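Local coordinates for GDSL-like Lipase/Acylhydrolase family protein (Neisseria meningitidis, PDB 4K7J) that probably removes O-linked acetyl groups from peptidoglycan as a serine esterase of the SGNH (GDSL-like) hydrolase family, at residues A[43-53]-A[203-211]; A[126-137]-A[186-197]. All blocks are in the same frame, centred on the assembly; numbering follows the deposited sequence.

Contact 1 (43-53 with 203-211) lies in the SGNH hydrolase domain, with its mixed sheet of mostly parallel strands, and sets the start of strand 53-60 beside the outermost strand 208-215. Contact 2 (126-137 with 186-197) supplies one pair of neighbouring strands to each of the two antiparallel sheets of the beta-rich insertion, nested inside the loop closed by contact 1. Strand 195-203 starts in contact 2 and ends in contact 1, where a type I turn from Asn-204 to Gly-207 leads into strand 208-215. Their centres are 30 Å apart, their nearest atoms about 8 Å. Strand 53-60 leads into the GDS sequence that in this family carries the nucleophilic serine, so contact 1 is probably the nearer in the chain to the catalytic site.

Contact 1: A[43-53]-A[203-211]; sequences LQSVAQGSGET and ENPAGGITV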
# COMPACT_ATOMS: atom_id res chain seq x y z
N LEU A 43 9.56 15.12 -6.07
CA LEU A 43 9.40 14.28 -7.26
C LEU A 43 10.14 14.87 -8.46
O LEU A 43 10.88 14.15 -9.15
CB LEU A 43 7.93 14.08 -7.63
CG LEU A 43 7.50 12.67 -8.06
CD1 LEU A 43 6.32 12.74 -8.99
CD2 LEU A 43 8.62 11.83 -8.68
N GLN A 44 9.95 16.17 -8.70
CA GLN A 44 10.63 16.84 -9.80
C GLN A 44 12.15 16.70 -9.72
O GLN A 44 12.80 16.39 -10.72
CB GLN A 44 10.23 18.33 -9.87
CG GLN A 44 8.74 18.60 -10.12
CD GLN A 44 8.31 18.42 -11.57
OE1 GLN A 44 9.01 17.81 -12.38
NE2 GLN A 44 7.14 18.96 -11.90
N SER A 45 12.73 16.91 -8.55
CA SER A 45 14.18 16.80 -8.43
C SER A 45 14.65 15.36 -8.64
O SER A 45 15.70 15.14 -9.23
CB SER A 45 14.72 17.39 -7.13
OG SER A 45 13.98 16.94 -6.01
N VAL A 46 13.87 14.38 -8.16
CA VAL A 46 14.16 12.99 -8.49
C VAL A 46 14.11 12.81 -10.00
O VAL A 46 15.01 12.20 -10.59
CB VAL A 46 13.16 12.00 -7.85
CG1 VAL A 46 13.33 10.61 -8.44
CG2 VAL A 46 13.35 11.94 -6.34
N ALA A 47 13.08 13.37 -10.62
CA ALA A 47 12.91 13.33 -12.07
C ALA A 47 14.14 13.84 -12.80
O ALA A 47 14.48 13.34 -13.87
CB ALA A 47 11.67 14.13 -12.50
N GLN A 48 14.82 14.82 -12.21
CA GLN A 48 16.01 15.41 -12.80
C GLN A 48 17.30 14.78 -12.28
O GLN A 48 18.38 15.33 -12.49
CB GLN A 48 16.04 16.92 -12.56
N GLY A 49 17.19 13.64 -11.61
CA GLY A 49 18.36 12.89 -11.17
C GLY A 49 19.00 13.34 -9.87
O GLY A 49 20.22 13.40 -9.77
N SER A 50 18.19 13.65 -8.87
CA SER A 50 18.73 14.08 -7.57
C SER A 50 19.34 12.94 -6.76
O SER A 50 20.19 13.17 -5.90
CB SER A 50 17.64 14.79 -6.75
OG SER A 50 16.64 13.88 -6.32
N GLY A 51 18.91 11.71 -7.03
CA GLY A 51 19.40 10.56 -6.28
C GLY A 51 18.57 10.27 -5.03
O GLY A 51 18.80 9.28 -4.34
N GLU A 52 17.61 11.14 -4.74
CA GLU A 52 16.72 10.88 -3.61
C GLU A 52 15.77 9.72 -3.93
O GLU A 52 15.66 9.29 -5.08
CB GLU A 52 15.93 12.14 -3.27
CG GLU A 52 16.76 13.26 -2.69
CD GLU A 52 15.95 14.53 -2.53
OE1 GLU A 52 15.62 15.15 -3.56
OE2 GLU A 52 15.63 14.89 -1.37
N THR A 53 15.10 9.20 -2.90
CA THR A 53 14.09 8.17 -3.12
C THR A 53 12.70 8.74 -2.87
O THR A 53 12.42 9.23 -1.78
CB THR A 53 14.29 6.95 -2.20
OG1 THR A 53 15.51 6.28 -2.54
CG2 THR A 53 13.12 5.96 -2.36
N GLU A 203 15.59 -0.76 -0.47
CA GLU A 203 15.75 0.41 -1.34
C GLU A 203 17.12 0.43 -2.02
O GLU A 203 18.14 0.10 -1.41
CB GLU A 203 15.58 1.71 -0.54
CG GLU A 203 14.16 2.08 -0.20
CD GLU A 203 14.06 3.39 0.57
OE1 GLU A 203 15.11 3.96 0.95
OE2 GLU A 203 12.92 3.85 0.79
N ASN A 204 17.13 0.84 -3.28
CA ASN A 204 18.37 1.00 -4.03
C ASN A 204 18.98 2.37 -3.71
O ASN A 204 18.31 3.40 -3.81
CB ASN A 204 18.08 0.79 -5.53
CG ASN A 204 18.99 1.59 -6.46
OD1 ASN A 204 20.18 1.78 -6.20
ND2 ASN A 204 18.41 2.04 -7.57
N PRO A 205 20.26 2.38 -3.30
CA PRO A 205 21.00 3.58 -2.88
C PRO A 205 21.09 4.68 -3.95
O PRO A 205 21.28 5.85 -3.59
CB PRO A 205 22.40 3.04 -2.57
CG PRO A 205 22.49 1.76 -3.35
CD PRO A 205 21.11 1.18 -3.28
N ALA A 206 20.97 4.32 -5.22
CA ALA A 206 20.96 5.32 -6.30
C ALA A 206 19.68 6.16 -6.37
O ALA A 206 19.61 7.14 -7.12
CB ALA A 206 21.25 4.67 -7.65
N GLY A 207 18.66 5.78 -5.61
CA GLY A 207 17.42 6.55 -5.56
C GLY A 207 16.44 6.23 -6.68
O GLY A 207 16.69 5.34 -7.49
N GLY A 208 15.31 6.94 -6.71
CA GLY A 208 14.27 6.68 -7.69
C GLY A 208 12.91 6.56 -7.02
O GLY A 208 12.72 7.07 -5.92
N ILE A 209 11.97 5.86 -7.66
CA ILE A 209 10.63 5.68 -7.10
C ILE A 209 10.53 4.30 -6.44
O ILE A 209 11.09 3.34 -6.96
CB ILE A 209 9.57 5.69 -8.22
CG1 ILE A 209 9.70 6.94 -9.09
CG2 ILE A 209 8.16 5.53 -7.65
CD1 ILE A 209 9.57 8.23 -8.31
N THR A 210 9.82 4.20 -5.32
CA THR A 210 9.37 2.89 -4.87
C THR A 210 7.86 2.93 -4.75
O THR A 210 7.29 3.99 -4.47
CB THR A 210 9.97 2.44 -3.52
OG1 THR A 210 9.61 3.37 -2.50
CG2 THR A 210 11.50 2.33 -3.61
N VAL A 211 7.23 1.79 -4.97
CA VAL A 211 5.79 1.66 -4.73
C VAL A 211 5.56 0.47 -3.80
O VAL A 211 5.85 -0.67 -4.14
CB VAL A 211 5.01 1.47 -6.03
CG1 VAL A 211 3.54 1.23 -5.72
CG2 VAL A 211 5.17 2.70 -6.95
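Leu-43 and Ile-209 meet by their terminal methyls, CD2 to CD1 at 3.7 Å, with the two side chains crossing at about a right angle. Ile-209 sets off away from 43-53, but its bends (chi1 -53°, chi2 -58°) bring CD1 back to the helix. One turn further on, Val-46 faces the strand directly; its CG1 rests over the backbone of Gly-208, 4.1 Å from CA. Helix 43-47 thus meets the sheet edge through aliphatic groups, joined by Phe-54 and Trp-81, which also touch Leu-43 and Ile-209. A Schellman motif with Gly-49 at C-prime ends this helix and turns the chain back toward the sheet.

There the strands pair in parallel, Thr-53 with Gly-208. Gly-208 N donates to Glu-52 O at 2.9 Å, and Gly-208 also has a backbone bond to Phe-54. Thr-53 presents its two branches differently: OG1 lies 3.6 Å from Gly-207 CA, while CG2, anti to the backbone N, approaches Glu-203 OE2 at 3.8 Å and Thr-210 CG2 at 4.2 Å. Glu-203 OE2 has its polar partners elsewhere, Arg-55 in a salt bridge and Asn-201. Gly-207 CA makes a CA-H...O contact with Gly-51 O at 3.3 Å. Besides its positive phi, a beta carbon here would point toward 43-53, into the carbonyl oxygens of Gly-51 and Glu-52.

Chemically, an apolar helix-to-strand face and a main-chain bond join the beginning of strand 53-60 to strand 208-215, and the salt bridge to Arg-55 of the same strand 53-60 probably keeps the buried Glu-203 ionised.

Contact 2: A[126-137]-A[186-197]; sequences LAHTGSGGSMTL and PLTIHTEMPWDI
Ala-127 to Leu-137 pairs with Leu-187 to Ile-197 in two antiparallel runs, 126-128 with 195-197 (152° between directions) and 133-137 with 187-191 (168°), the axes 4.6 Å apart in each. Hydrogen-bonded pairs such as Met-135/Ile-189 take turns with non-hydrogen-bonded ones such as Thr-136/Thr-188. The runs belong to different sheets, so the two chains cross together from one sheet to the other. Gly-132 and Gly-133, both facing Thr-191, start the second run with a G1 beta bulge.

Thr-129, where the first run ends, has OG1 between its backbone N and carbonyl carbon. This OG1 accepts from Trp-195 N at 3.0 Å and shares a hydrogen bond with Thr-191 OG1; CG2 packs 3.5 Å from Ile-197 CG1. His-128 and Asp-196 run side by side: ND1 donates to OD1 at 2.8 Å from above the carboxylate plane, ring and carboxylate 55° apart. Leu-126 CD1 lies over one face of the ring, off toward its rim. Thr-136 and Thr-188 share a hydrogen bond between their OG1 atoms.

In the second run Ser-134, Thr-136, Thr-188 and His-190 share one face; Met-135, Leu-137, Leu-187 and Ile-189 are buried on the other, consistent with a galactose-binding-like sandwich. Thr-191 is the polar exception there, paired with Thr-129.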
# COMPACT_ATOMS: atom_id res chain seq x y z
N LEU A 126 2.08 -9.22 10.39
CA LEU A 126 3.33 -9.56 11.05
C LEU A 126 3.67 -11.01 10.77
O LEU A 126 2.81 -11.78 10.32
CB LEU A 126 3.27 -9.28 12.56
CG LEU A 126 2.26 -10.03 13.44
CD1 LEU A 126 2.76 -11.42 13.85
CD2 LEU A 126 1.88 -9.23 14.68
N ALA A 127 4.92 -11.40 11.01
CA ALA A 127 5.29 -12.81 10.91
C ALA A 127 6.02 -13.27 12.17
O ALA A 127 6.90 -12.57 12.66
CB ALA A 127 6.13 -13.06 9.69
N HIS A 128 5.63 -14.43 12.72
CA HIS A 128 6.35 -15.00 13.86
C HIS A 128 7.54 -15.78 13.30
O HIS A 128 7.35 -16.69 12.49
CB HIS A 128 5.45 -15.97 14.64
CG HIS A 128 4.17 -15.37 15.14
ND1 HIS A 128 4.14 -14.29 16.00
CD2 HIS A 128 2.88 -15.72 14.92
CE1 HIS A 128 2.88 -14.00 16.28
NE2 HIS A 128 2.10 -14.84 15.64
N THR A 129 8.75 -15.44 13.72
CA THR A 129 9.94 -16.07 13.14
C THR A 129 10.24 -17.42 13.82
O THR A 129 10.74 -18.34 13.18
CB THR A 129 11.22 -15.19 13.27
OG1 THR A 129 11.61 -15.08 14.65
CG2 THR A 129 11.01 -13.80 12.68
N GLY A 130 9.96 -17.51 15.11
CA GLY A 130 10.28 -18.69 15.88
C GLY A 130 11.77 -18.67 16.21
O GLY A 130 12.51 -17.84 15.69
N SER A 131 12.22 -19.58 17.06
CA SER A 131 13.65 -19.75 17.27
C SER A 131 14.19 -20.56 16.10
O SER A 131 13.45 -21.29 15.47
CB SER A 131 13.91 -20.47 18.60
OG SER A 131 13.22 -21.70 18.65
N GLY A 132 15.47 -20.42 15.80
CA GLY A 132 16.04 -21.10 14.65
C GLY A 132 15.31 -20.69 13.37
O GLY A 132 15.22 -21.47 12.42
N GLY A 133 14.81 -19.45 13.36
CA GLY A 133 14.04 -18.93 12.23
C GLY A 133 14.86 -18.49 11.04
O GLY A 133 15.99 -18.02 11.19
N SER A 134 14.30 -18.63 9.85
CA SER A 134 15.02 -18.29 8.63
C SER A 134 14.08 -17.78 7.53
O SER A 134 13.00 -18.33 7.32
CB SER A 134 15.80 -19.51 8.13
OG SER A 134 16.52 -19.20 6.95
N MET A 135 14.50 -16.73 6.83
CA MET A 135 13.73 -16.20 5.70
C MET A 135 14.67 -15.64 4.66
O MET A 135 15.57 -14.86 4.97
CB MET A 135 12.74 -15.11 6.15
CG MET A 135 11.93 -14.50 4.99
SD MET A 135 10.92 -15.73 4.12
CE MET A 135 9.79 -16.23 5.43
N THR A 136 14.48 -16.06 3.41
CA THR A 136 15.26 -15.51 2.31
C THR A 136 14.32 -14.79 1.33
O THR A 136 13.32 -15.35 0.89
CB THR A 136 16.06 -16.61 1.58
OG1 THR A 136 16.90 -17.30 2.52
CG2 THR A 136 16.94 -16.01 0.49
N LEU A 137 14.65 -13.55 1.01
CA LEU A 137 13.86 -12.81 0.04
C LEU A 137 14.67 -12.65 -1.23
O LEU A 137 15.81 -12.16 -1.21
CB LEU A 137 13.45 -11.43 0.58
CG LEU A 137 12.58 -11.41 1.83
CD1 LEU A 137 13.43 -11.31 3.07
CD2 LEU A 137 11.63 -10.23 1.75
N PRO A 186 19.98 -11.74 -3.06
CA PRO A 186 19.01 -12.27 -2.09
C PRO A 186 19.35 -11.93 -0.65
O PRO A 186 20.52 -11.83 -0.28
CB PRO A 186 19.10 -13.79 -2.29
CG PRO A 186 19.67 -13.97 -3.65
CD PRO A 186 20.63 -12.82 -3.82
N LEU A 187 18.31 -11.73 0.15
CA LEU A 187 18.45 -11.25 1.51
C LEU A 187 18.05 -12.38 2.44
O LEU A 187 16.93 -12.85 2.36
CB LEU A 187 17.49 -10.07 1.72
CG LEU A 187 17.51 -9.33 3.04
CD1 LEU A 187 18.88 -8.76 3.21
CD2 LEU A 187 16.49 -8.19 3.02
N THR A 188 18.95 -12.79 3.32
CA THR A 188 18.66 -13.88 4.25
C THR A 188 18.71 -13.39 5.68
O THR A 188 19.70 -12.82 6.12
CB THR A 188 19.62 -15.06 4.05
OG1 THR A 188 19.42 -15.60 2.74
CG2 THR A 188 19.36 -16.16 5.08
N ILE A 189 17.62 -13.60 6.41
CA ILE A 189 17.48 -13.13 7.77
C ILE A 189 17.30 -14.32 8.70
O ILE A 189 16.41 -15.15 8.50
CB ILE A 189 16.27 -12.18 7.90
CG1 ILE A 189 16.41 -11.02 6.91
CG2 ILE A 189 16.15 -11.66 9.33
CD1 ILE A 189 15.13 -10.23 6.72
N HIS A 190 18.16 -14.39 9.71
CA HIS A 190 18.20 -15.52 10.64
C HIS A 190 17.86 -15.03 12.04
O HIS A 190 18.39 -14.01 12.49
CB HIS A 190 19.62 -16.13 10.66
CG HIS A 190 19.94 -16.97 9.46
ND1 HIS A 190 21.23 -17.29 9.09
CD2 HIS A 190 19.13 -17.57 8.55
CE1 HIS A 190 21.21 -18.04 8.01
NE2 HIS A 190 19.95 -18.23 7.66
N THR A 191 16.99 -15.75 12.73
CA THR A 191 16.63 -15.38 14.10
C THR A 191 16.88 -16.53 15.06
O THR A 191 16.18 -17.54 15.03
CB THR A 191 15.15 -14.93 14.22
OG1 THR A 191 14.29 -15.96 13.74
CG2 THR A 191 14.91 -13.68 13.39
N GLU A 192 17.89 -16.37 15.90
CA GLU A 192 18.20 -17.39 16.89
C GLU A 192 17.02 -17.55 17.85
O GLU A 192 16.56 -18.66 18.07
CB GLU A 192 19.49 -17.06 17.64
CG GLU A 192 19.67 -17.81 18.97
CD GLU A 192 19.99 -19.30 18.80
OE1 GLU A 192 20.04 -19.80 17.65
OE2 GLU A 192 20.19 -19.96 19.83
N MET A 193 16.55 -16.44 18.40
CA MET A 193 15.37 -16.42 19.26
C MET A 193 14.19 -15.74 18.55
O MET A 193 14.38 -15.09 17.52
CB MET A 193 15.71 -15.75 20.60
CG MET A 193 16.50 -16.64 21.58
SD MET A 193 15.59 -18.09 22.20
CE MET A 193 16.29 -19.38 21.18
N PRO A 194 12.96 -15.91 19.08
CA PRO A 194 11.79 -15.42 18.34
C PRO A 194 11.64 -13.91 18.26
O PRO A 194 11.87 -13.21 19.25
CB PRO A 194 10.60 -15.98 19.14
CG PRO A 194 11.18 -17.18 19.86
CD PRO A 194 12.56 -16.76 20.22
N TRP A 195 11.22 -13.44 17.09
CA TRP A 195 10.82 -12.06 16.87
C TRP A 195 9.47 -12.03 16.17
O TRP A 195 9.08 -13.01 15.52
CB TRP A 195 11.77 -11.40 15.88
CG TRP A 195 13.17 -11.12 16.32
CD1 TRP A 195 14.17 -12.03 16.52
CD2 TRP A 195 13.75 -9.83 16.52
NE1 TRP A 195 15.33 -11.38 16.88
CE2 TRP A 195 15.10 -10.03 16.87
CE3 TRP A 195 13.25 -8.52 16.45
CZ2 TRP A 195 15.96 -8.96 17.15
CZ3 TRP A 195 14.10 -7.47 16.73
CH2 TRP A 195 15.44 -7.70 17.07
N ASP A 196 8.79 -10.89 16.22
CA ASP A 196 7.76 -10.58 15.23
C ASP A 196 8.32 -9.58 14.24
O ASP A 196 8.98 -8.63 14.64
CB ASP A 196 6.49 -10.03 15.89
CG ASP A 196 5.72 -11.10 16.65
OD1 ASP A 196 6.00 -12.30 16.45
OD2 ASP A 196 4.83 -10.73 17.44
N ILE A 197 8.07 -9.80 12.96
CA ILE A 197 8.59 -8.92 11.90
C ILE A 197 7.42 -8.36 11.08
O ILE A 197 6.48 -9.09 10.77
CB ILE A 197 9.54 -9.70 10.94
CG1 ILE A 197 10.66 -10.41 11.71
CG2 ILE A 197 10.12 -8.78 9.87
CD1 ILE A 197 11.67 -9.48 12.39
O HOH W 1 8.31 -15.91 16.59